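Local coordinates for protein ornithine aminotransferase (Plasmodium falciparum, PDB 3LG0) that catalyses the pyridoxal-phosphate-dependent transfer of an amino group from ornithine to 2-oxoglutarate, giving L-glutamate semialdehyde and glutamate, at residues L175-D180 and E186-D191; E114-A119 and V257-K262; T98-Y103 and G243-T248. All blocks are in the same frame, centred on the assembly; numbering follows the deposited sequence.

Interaction 1. Residues L175-D180 and E186-D191; sequences LKVPYD and EKELQD
Glu188 reaches from its helix across to the edge strand and lies against Leu175 and Val177, the two strand residues whose CB atoms face it. Most of the touching is van der Waals. The CG methylene of Glu188 comes to 3.4 Å from Val177 CG1, and Glu188 CB follows at 4.0 Å from the same methyl; the two side chains run alongside in opposite senses. From there the glutamate bends at its second torsion (chi2 -77°), which swings the carboxylate away from Val177 and over to Leu175. There Leu175 CD1 meets Glu188 OE1 at 3.4 Å, with the carboxylate carbon CD 4.1 Å from that methyl.

Polar contact is slight. Glu188 OE2 stands 4.5 Å from Lys176 O, two acceptors with no donor between them, while the lysine side chain leaves on the other side of the strand and rests on Val142 and Asn144.

Strand 174-177 is an outermost strand of the large-domain sheet, paired with strand 139-143 through the backbones of Leu175 and Val177. Helix 182-189 carries the chain on to strand 194-199, so the contact belongs to a beta-alpha-beta crossover that passes over strand 139-143, where Leu189 packs on Ile141.

Chemically, then, the aliphatic part of a glutamate does the covering and its charged end is laid against a leucine methyl. The residue is partly exposed, so the carboxylate may still meet solvent, and nothing in this strand segment gives it a charged or donor partner.

Interaction 2. Residues E114-A119 and V257-K262; sequences EASETA and VILLGK
Leu259 carries this contact, set against Ala115 and Ala119, two alanines one helical turn apart whose CB atoms both face the strand. The leucine leaves the strand with CG anti to its carbonyl carbon (chi1 -47°), and its two methyls then part along the helix. CD2 takes the later turn, 3.8 Å from Ala119 CB. CD1 takes the earlier one and meets backbone more closely than side chain: it lies 4.0 Å from Ala115 O and 4.1 Å from Ser116 N, the two ends of one peptide group, and 4.5 Å from Ala115 CB. Ser116 OG is also near this methyl.

The two alanines present only methyls to the strand, consistent with the CA atoms of Ala115 and Leu259 being 6.6 Å apart. The carbonyl of the peptide that Leu259 touches is engaged within the helix: Ala115 O accepts Ala119 N at 2.9 Å. One residue earlier, Glu114 O takes two donors from opposite faces of its plane, Thr118 N and the hydroxyl Thr118 OG1, the latter at 2.8 Å.

This helix-on-sheet layer belongs to the large domain of a fold-type I, class-III aminotransferase, and strand 257-260 leads directly to Lys262, by similarity the lysine that carries pyridoxal phosphate, unmodified in this model.

Helix 112-129 runs nearly antiparallel to strand 257-260, the short axes at 159° and 9.0 Å apart at closest. The strand sits inside the seven-stranded sheet, between strand 229-233 and the antiparallel strand 272-276. The helix extends over that second neighbour too, Ala115 reaching Ser272 and Thr118 reaching Ile274, and Thr118 goes on to Leu107 and Met109 of the outermost strand 105-109.

Interaction 3. Residues T98-Y103 and G243-T248; sequences TNLFGY and GKLLCT
Phe101 meets both Leu245 and Leu246, and Leu100 adds a smaller contact to Leu245. Start at Phe101 CB, on the last helical residue: CG is placed anti to the carbonyl carbon (chi1 -72°), which sends the ring out toward the 243-248 loop even though the CB itself does not aim there. At CD1 the ring meets the branch point Leu246 CG at 3.9 Å. One atom further out, CE1 is 3.9 Å from Leu246 CD2, so the branched end of the leucine sits by CD1 and CE1, oblique to the ring. Leu245 O lies at the ring edge near its plane, 4.1 Å from CE1; Leu245 CB is 4.2 Å from the same atom. At the tip, CZ packs on Leu260 of strand 257-260. One face of the ring is covered within its own helix by Leu100 CG, offset toward the rim.

Leu100 CD1 lies 3.8 Å from Leu245 CD1, the two side chains crossing at about a right angle. Leu307 of helix 297-312 touches both Leu100 and Phe101.

The helix stops right after the phenylalanine. Gly102, with positive phi, turns the chain, and Thr98 O accepts both Gly102 N at 2.7 Å and Tyr103 N at 3.1 Å from opposite faces of its plane.

The contact thus joins the C-terminal end of helix 88-101 to the loop between strands 229-233 and 257-260 of the large-domain sheet, the Phe101 side chain about 12 Å from that of Lys262. Everything that crosses is apolar, apart from a carbonyl oxygen at the ring edge. Such a contact probably rests mainly on fit and on excluding water, and directed bonds to the loop come from other partners, such as Glu234, which bonds Cys247 N and Thr248 OG1.

Overall arrangement
From the N terminus, the chain first lays down 98-103 at the end of helix 88-101, then 114-119 on helix 112-129. Well after these, interaction 1 opens and shuts within a few residues, a local closure at one edge of the large sheet that falls inside both longer loops. The 243-248 loop then closes interaction 3, and strand 257-260 closes interaction 2, so these two cross. They also touch: Ile258 touches Tyr103 and Leu246, and Leu260 touches Phe101 and Leu246, while Leu259 of the same strand meets the helix of interaction 2. Strand 257-260 thus joins them, whereas interaction 1 lies about 21 Å from interaction 2, centre to centre.

Interaction 1. Residues L175-D180 and E186-D191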
loop_
_atom_site.group_PDB
_atom_site.type_symbol
_atom_site.label_atom_id
_atom_site.label_comp_id
_atom_site.label_asym_id
_atom_site.label_seq_id
_atom_site.Cartn_x
_atom_site.Cartn_y
_atom_site.Cartn_z
ATOM N N LEU A 175 -6.478 24.792 -0.151
ATOM C CA LEU A 175 -6.204 26.105 0.406
ATOM C C LEU A 175 -5.253 25.926 1.567
ATOM O O LEU A 175 -5.507 25.128 2.466
ATOM C CB LEU A 175 -7.498 26.771 0.894
ATOM C CG LEU A 175 -8.646 26.965 -0.107
ATOM C CD1 LEU A 175 -9.833 27.628 0.576
ATOM C CD2 LEU A 175 -8.219 27.762 -1.333
ATOM N N LYS A 176 -4.156 26.672 1.557
ATOM C CA LYS A 176 -3.136 26.514 2.588
ATOM C C LYS A 176 -3.141 27.653 3.596
ATOM O O LYS A 176 -3.048 28.818 3.231
ATOM C CB LYS A 176 -1.753 26.356 1.953
ATOM C CG LYS A 176 -1.564 25.027 1.230
ATOM C CD LYS A 176 -0.092 24.717 0.980
ATOM C CE LYS A 176 0.079 23.368 0.286
ATOM N NZ LYS A 176 1.514 23.010 0.101
ATOM N N VAL A 177 -3.265 27.302 4.867
ATOM C CA VAL A 177 -3.153 28.260 5.947
ATOM C C VAL A 177 -2.008 27.880 6.885
ATOM O O VAL A 177 -1.600 26.722 6.947
ATOM C CB VAL A 177 -4.440 28.313 6.772
ATOM C CG1 VAL A 177 -5.611 28.747 5.902
ATOM C CG2 VAL A 177 -4.702 26.959 7.434
ATOM N N PRO A 178 -1.478 28.863 7.618
ATOM C CA PRO A 178 -0.452 28.550 8.615
ATOM C C PRO A 178 -1.029 27.702 9.738
ATOM O O PRO A 178 -2.206 27.838 10.069
ATOM C CB PRO A 178 -0.059 29.932 9.157
ATOM C CG PRO A 178 -0.416 30.881 8.058
ATOM C CD PRO A 178 -1.659 30.313 7.433
ATOM N N TYR A 179 -0.196 26.838 10.310
ATOM C CA TYR A 179 -0.553 26.039 11.467
ATOM C C TYR A 179 -0.747 26.924 12.695
ATOM O O TYR A 179 -0.074 27.941 12.845
ATOM C CB TYR A 179 0.570 25.030 11.753
ATOM C CG TYR A 179 0.188 23.912 12.708
ATOM C CD1 TYR A 179 -0.740 22.941 12.339
ATOM C CD2 TYR A 179 0.774 23.812 13.951
ATOM C CE1 TYR A 179 -1.089 21.920 13.202
ATOM C CE2 TYR A 179 0.440 22.795 14.812
ATOM C CZ TYR A 179 -0.495 21.852 14.437
ATOM O OH TYR A 179 -0.829 20.828 15.301
ATOM N N ASP A 180 -1.660 26.522 13.572
ATOM C CA ASP A 180 -1.834 27.167 14.872
ATOM C C ASP A 180 -2.262 28.632 14.751
ATOM O O ASP A 180 -1.982 29.443 15.636
ATOM C CB ASP A 180 -0.550 27.078 15.689
ATOM C CG ASP A 180 -0.799 27.183 17.184
ATOM O OD1 ASP A 180 -1.962 27.389 17.586
ATOM O OD2 ASP A 180 0.167 27.045 17.964
ATOM N N GLU A 186 -10.236 30.818 9.969
ATOM C CA GLU A 186 -11.592 31.340 9.795
ATOM C C GLU A 186 -11.702 32.187 8.528
ATOM O O GLU A 186 -12.720 32.166 7.844
ATOM C CB GLU A 186 -12.041 32.143 11.013
ATOM C CG GLU A 186 -13.462 32.667 10.880
ATOM C CD GLU A 186 -13.933 33.439 12.095
ATOM O OE1 GLU A 186 -13.169 33.537 13.077
ATOM O OE2 GLU A 186 -15.074 33.950 12.065
ATOM N N LYS A 187 -10.643 32.915 8.210
ATOM C CA LYS A 187 -10.611 33.715 6.993
ATOM C C LYS A 187 -10.863 32.847 5.760
ATOM O O LYS A 187 -11.508 33.280 4.802
ATOM C CB LYS A 187 -9.256 34.415 6.873
ATOM C CG LYS A 187 -9.221 35.622 5.953
ATOM C CD LYS A 187 -7.778 36.039 5.695
ATOM C CE LYS A 187 -7.654 37.521 5.384
ATOM N NZ LYS A 187 -7.849 38.380 6.593
ATOM N N GLU A 188 -10.351 31.619 5.786
ATOM C CA GLU A 188 -10.492 30.694 4.657
ATOM C C GLU A 188 -11.794 29.902 4.713
ATOM O O GLU A 188 -12.361 29.561 3.677
ATOM C CB GLU A 188 -9.304 29.738 4.589
ATOM C CG GLU A 188 -8.019 30.384 4.119
ATOM C CD GLU A 188 -7.993 30.606 2.620
ATOM O OE1 GLU A 188 -9.078 30.602 2.001
ATOM O OE2 GLU A 188 -6.892 30.784 2.054
ATOM N N LEU A 189 -12.257 29.607 5.924
ATOM C CA LEU A 189 -13.555 28.980 6.119
ATOM C C LEU A 189 -14.713 29.809 5.541
ATOM O O LEU A 189 -15.793 29.271 5.284
ATOM C CB LEU A 189 -13.795 28.708 7.604
ATOM C CG LEU A 189 -12.973 27.562 8.189
ATOM C CD1 LEU A 189 -13.326 27.305 9.650
ATOM C CD2 LEU A 189 -13.201 26.314 7.360
ATOM N N GLN A 190 -14.491 31.110 5.341
ATOM C CA GLN A 190 -15.524 31.994 4.792
ATOM C C GLN A 190 -16.007 31.442 3.461
ATOM O O GLN A 190 -17.206 31.387 3.199
ATOM C CB GLN A 190 -15.019 33.442 4.584
ATOM C CG GLN A 190 -14.292 34.102 5.761
ATOM C CD GLN A 190 -15.158 34.296 6.995
ATOM O OE1 GLN A 190 -16.085 33.526 7.246
ATOM N NE2 GLN A 190 -14.840 35.320 7.787
ATOM N N ASP A 191 -15.061 31.041 2.620
ATOM C CA ASP A 191 -15.377 30.468 1.315
ATOM C C ASP A 191 -16.404 29.346 1.477
ATOM O O ASP A 191 -16.175 28.374 2.197
ATOM C CB ASP A 191 -14.103 29.964 0.634
ATOM C CG ASP A 191 -14.292 29.699 -0.843
ATOM O OD1 ASP A 191 -15.454 29.575 -1.284
ATOM O OD2 ASP A 191 -13.273 29.604 -1.566
#

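Interaction 2. Residues E114-A119 and V257-K262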
loop_
_atom_site.group_PDB
_atom_site.type_symbol
_atom_site.label_atom_id
_atom_site.label_comp_id
_atom_site.label_asym_id
_atom_site.label_seq_id
_atom_site.Cartn_x
_atom_site.Cartn_y
_atom_site.Cartn_z
ATOM N N GLU A 114 -2.761 6.251 0.867
ATOM C CA GLU A 114 -4.124 5.852 0.502
ATOM C C GLU A 114 -5.159 6.513 1.405
ATOM O O GLU A 114 -6.215 6.924 0.945
ATOM C CB GLU A 114 -4.298 4.337 0.557
ATOM C CG GLU A 114 -3.790 3.610 -0.680
ATOM C CD GLU A 114 -3.771 2.107 -0.512
ATOM O OE1 GLU A 114 -4.133 1.630 0.581
ATOM O OE2 GLU A 114 -3.393 1.408 -1.475
ATOM N N ALA A 115 -4.859 6.607 2.699
ATOM C CA ALA A 115 -5.823 7.168 3.628
ATOM C C ALA A 115 -6.038 8.665 3.384
ATOM O O ALA A 115 -7.169 9.147 3.446
ATOM C CB ALA A 115 -5.401 6.913 5.045
ATOM N N SER A 116 -4.951 9.393 3.118
ATOM C CA SER A 116 -5.056 10.786 2.694
ATOM C C SER A 116 -5.895 10.949 1.431
ATOM O O SER A 116 -6.845 11.719 1.424
ATOM C CB SER A 116 -3.667 11.406 2.491
ATOM O OG SER A 116 -2.933 11.309 3.697
ATOM N N GLU A 117 -5.532 10.243 0.364
ATOM C CA GLU A 117 -6.230 10.401 -0.914
ATOM C C GLU A 117 -7.705 10.059 -0.796
ATOM O O GLU A 117 -8.556 10.750 -1.338
ATOM C CB GLU A 117 -5.575 9.552 -2.011
ATOM C CG GLU A 117 -4.146 9.963 -2.332
ATOM C CD GLU A 117 -4.028 11.419 -2.802
ATOM O OE1 GLU A 117 -4.843 11.857 -3.653
ATOM O OE2 GLU A 117 -3.108 12.123 -2.323
ATOM N N THR A 118 -8.008 8.984 -0.085
ATOM C CA THR A 118 -9.387 8.575 0.089
ATOM C C THR A 118 -10.145 9.597 0.934
ATOM O O THR A 118 -11.319 9.863 0.689
ATOM C CB THR A 118 -9.474 7.196 0.753
ATOM O OG1 THR A 118 -8.752 6.255 -0.042
ATOM C CG2 THR A 118 -10.947 6.755 0.895
ATOM N N ALA A 119 -9.473 10.157 1.934
ATOM C CA ALA A 119 -10.066 11.225 2.726
ATOM C C ALA A 119 -10.421 12.430 1.862
ATOM O O ALA A 119 -11.491 13.002 2.052
ATOM C CB ALA A 119 -9.168 11.636 3.883
ATOM N N VAL A 257 -13.876 13.290 11.279
ATOM C CA VAL A 257 -13.191 12.234 10.553
ATOM C C VAL A 257 -11.795 12.020 11.128
ATOM O O VAL A 257 -11.053 12.973 11.357
ATOM C CB VAL A 257 -13.101 12.581 9.058
ATOM C CG1 VAL A 257 -12.368 11.483 8.300
ATOM C CG2 VAL A 257 -14.516 12.809 8.464
ATOM N N ILE A 258 -11.448 10.770 11.389
ATOM C CA ILE A 258 -10.113 10.416 11.869
ATOM C C ILE A 258 -9.373 9.567 10.836
ATOM O O ILE A 258 -9.966 8.649 10.264
ATOM C CB ILE A 258 -10.192 9.609 13.169
ATOM C CG1 ILE A 258 -10.912 10.404 14.253
ATOM C CG2 ILE A 258 -8.782 9.214 13.647
ATOM C CD1 ILE A 258 -10.071 11.477 14.881
ATOM N N LEU A 259 -8.093 9.884 10.599
ATOM C CA LEU A 259 -7.179 9.015 9.833
ATOM C C LEU A 259 -6.202 8.273 10.765
ATOM O O LEU A 259 -5.521 8.891 11.590
ATOM C CB LEU A 259 -6.335 9.808 8.826
ATOM C CG LEU A 259 -6.919 10.851 7.891
ATOM C CD1 LEU A 259 -5.950 11.050 6.723
ATOM C CD2 LEU A 259 -8.256 10.393 7.404
ATOM N N LEU A 260 -6.100 6.960 10.601
ATOM C CA LEU A 260 -5.183 6.152 11.396
ATOM C C LEU A 260 -4.268 5.338 10.493
ATOM O O LEU A 260 -4.619 5.042 9.350
ATOM C CB LEU A 260 -5.958 5.179 12.295
ATOM C CG LEU A 260 -6.877 5.719 13.398
ATOM C CD1 LEU A 260 -7.603 4.568 14.092
ATOM C CD2 LEU A 260 -6.065 6.506 14.413
ATOM N N GLY A 261 -3.097 4.963 11.011
ATOM C CA GLY A 261 -2.183 4.084 10.283
ATOM C C GLY A 261 -1.016 3.590 11.123
ATOM O O GLY A 261 -1.136 3.489 12.329
ATOM N N LYS A 262 0.106 3.277 10.478
ATOM C CA LYS A 262 1.359 2.935 11.164
ATOM C C LYS A 262 1.214 1.900 12.271
ATOM O O LYS A 262 1.312 0.706 12.014
ATOM C CB LYS A 262 2.057 4.185 11.720
ATOM C CG LYS A 262 2.345 5.264 10.684
ATOM C CD LYS A 262 3.137 4.716 9.510
ATOM C CE LYS A 262 3.648 5.834 8.593
ATOM N NZ LYS A 262 4.365 5.290 7.380
#

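Interaction 3. Residues T98-Y103 and G243-T248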
loop_
_atom_site.group_PDB
_atom_site.type_symbol
_atom_site.label_atom_id
_atom_site.label_comp_id
_atom_site.label_asym_id
_atom_site.label_seq_id
_atom_site.Cartn_x
_atom_site.Cartn_y
_atom_site.Cartn_z
ATOM N N THR A 98 -14.604 0.602 15.392
ATOM C CA THR A 98 -15.653 1.613 15.495
ATOM C C THR A 98 -16.064 1.766 16.954
ATOM O O THR A 98 -16.205 2.887 17.455
ATOM C CB THR A 98 -16.893 1.271 14.635
ATOM O OG1 THR A 98 -17.280 -0.089 14.874
ATOM C CG2 THR A 98 -16.598 1.459 13.145
ATOM N N ASN A 99 -16.249 0.632 17.629
ATOM C CA ASN A 99 -16.577 0.643 19.059
ATOM C C ASN A 99 -15.489 1.317 19.885
ATOM O O ASN A 99 -15.771 2.208 20.675
ATOM C CB ASN A 99 -16.863 -0.766 19.582
ATOM C CG ASN A 99 -18.191 -1.339 19.042
ATOM O OD1 ASN A 99 -19.085 -0.595 18.612
ATOM N ND2 ASN A 99 -18.318 -2.669 19.068
ATOM N N LEU A 100 -14.243 0.913 19.667
ATOM C CA LEU A 100 -13.112 1.501 20.372
ATOM C C LEU A 100 -13.035 3.018 20.283
ATOM O O LEU A 100 -12.813 3.692 21.295
ATOM C CB LEU A 100 -11.805 0.892 19.872
ATOM C CG LEU A 100 -10.528 1.357 20.578
ATOM C CD1 LEU A 100 -10.607 1.121 22.093
ATOM C CD2 LEU A 100 -9.325 0.643 19.985
ATOM N N PHE A 101 -13.215 3.558 19.078
ATOM C CA PHE A 101 -12.973 4.983 18.853
ATOM C C PHE A 101 -14.246 5.808 18.872
ATOM O O PHE A 101 -14.195 7.040 18.939
ATOM C CB PHE A 101 -12.211 5.211 17.535
ATOM C CG PHE A 101 -10.763 4.786 17.590
ATOM C CD1 PHE A 101 -9.795 5.631 18.104
ATOM C CD2 PHE A 101 -10.381 3.532 17.146
ATOM C CE1 PHE A 101 -8.458 5.235 18.159
ATOM C CE2 PHE A 101 -9.059 3.129 17.200
ATOM C CZ PHE A 101 -8.092 3.983 17.712
ATOM N N GLY A 102 -15.384 5.128 18.799
ATOM C CA GLY A 102 -16.662 5.798 18.856
ATOM C C GLY A 102 -17.063 6.481 17.563
ATOM O O GLY A 102 -17.449 7.653 17.558
ATOM N N TYR A 103 -16.974 5.748 16.460
ATOM C CA TYR A 103 -17.493 6.233 15.190
ATOM C C TYR A 103 -18.389 5.160 14.595
ATOM O O TYR A 103 -18.207 3.963 14.878
ATOM C CB TYR A 103 -16.347 6.604 14.237
ATOM C CG TYR A 103 -15.648 7.874 14.643
ATOM C CD1 TYR A 103 -16.011 9.095 14.092
ATOM C CD2 TYR A 103 -14.634 7.859 15.590
ATOM C CE1 TYR A 103 -15.370 10.275 14.474
ATOM C CE2 TYR A 103 -13.981 9.034 15.979
ATOM C CZ TYR A 103 -14.361 10.239 15.419
ATOM O OH TYR A 103 -13.736 11.409 15.797
ATOM N N GLY A 243 0.588 9.860 24.287
ATOM C CA GLY A 243 -0.055 9.586 25.561
ATOM C C GLY A 243 -1.495 9.079 25.482
ATOM O O GLY A 243 -1.966 8.426 26.411
ATOM N N LYS A 244 -2.191 9.364 24.382
ATOM C CA LYS A 244 -3.599 8.969 24.229
ATOM C C LYS A 244 -3.842 8.117 22.976
ATOM O O LYS A 244 -3.014 8.101 22.060
ATOM C CB LYS A 244 -4.498 10.210 24.163
ATOM C CG LYS A 244 -4.477 11.092 25.406
ATOM C CD LYS A 244 -4.816 10.280 26.647
ATOM C CE LYS A 244 -4.731 11.132 27.910
ATOM N NZ LYS A 244 -4.856 10.288 29.137
ATOM N N LEU A 245 -4.983 7.425 22.930
ATOM C CA LEU A 245 -5.388 6.704 21.725
ATOM C C LEU A 245 -5.526 7.654 20.542
ATOM O O LEU A 245 -5.200 7.297 19.413
ATOM C CB LEU A 245 -6.700 5.948 21.935
ATOM C CG LEU A 245 -6.617 4.508 22.437
ATOM C CD1 LEU A 245 -7.995 3.887 22.437
ATOM C CD2 LEU A 245 -5.683 3.673 21.578
ATOM N N LEU A 246 -6.017 8.860 20.814
ATOM C CA LEU A 246 -6.065 9.931 19.830
ATOM C C LEU A 246 -5.455 11.173 20.441
ATOM O O LEU A 246 -5.893 11.611 21.489
ATOM C CB LEU A 246 -7.505 10.241 19.434
ATOM C CG LEU A 246 -8.280 9.161 18.697
ATOM C CD1 LEU A 246 -9.737 9.576 18.581
ATOM C CD2 LEU A 246 -7.662 8.916 17.324
ATOM N N CYS A 247 -4.458 11.751 19.788
ATOM C CA CYS A 247 -3.843 12.960 20.326
ATOM C C CYS A 247 -4.889 14.068 20.548
ATOM O O CYS A 247 -4.766 14.859 21.480
ATOM C CB CYS A 247 -2.699 13.446 19.426
ATOM S SG CYS A 247 -1.894 14.973 19.944
ATOM N N THR A 248 -5.913 14.120 19.698
ATOM C CA THR A 248 -6.968 15.132 19.823
ATOM C C THR A 248 -7.697 15.048 21.168
ATOM O O THR A 248 -8.284 16.025 21.620
ATOM C CB THR A 248 -8.012 15.038 18.680
ATOM O OG1 THR A 248 -8.247 13.665 18.356
ATOM C CG2 THR A 248 -7.521 15.750 17.441
#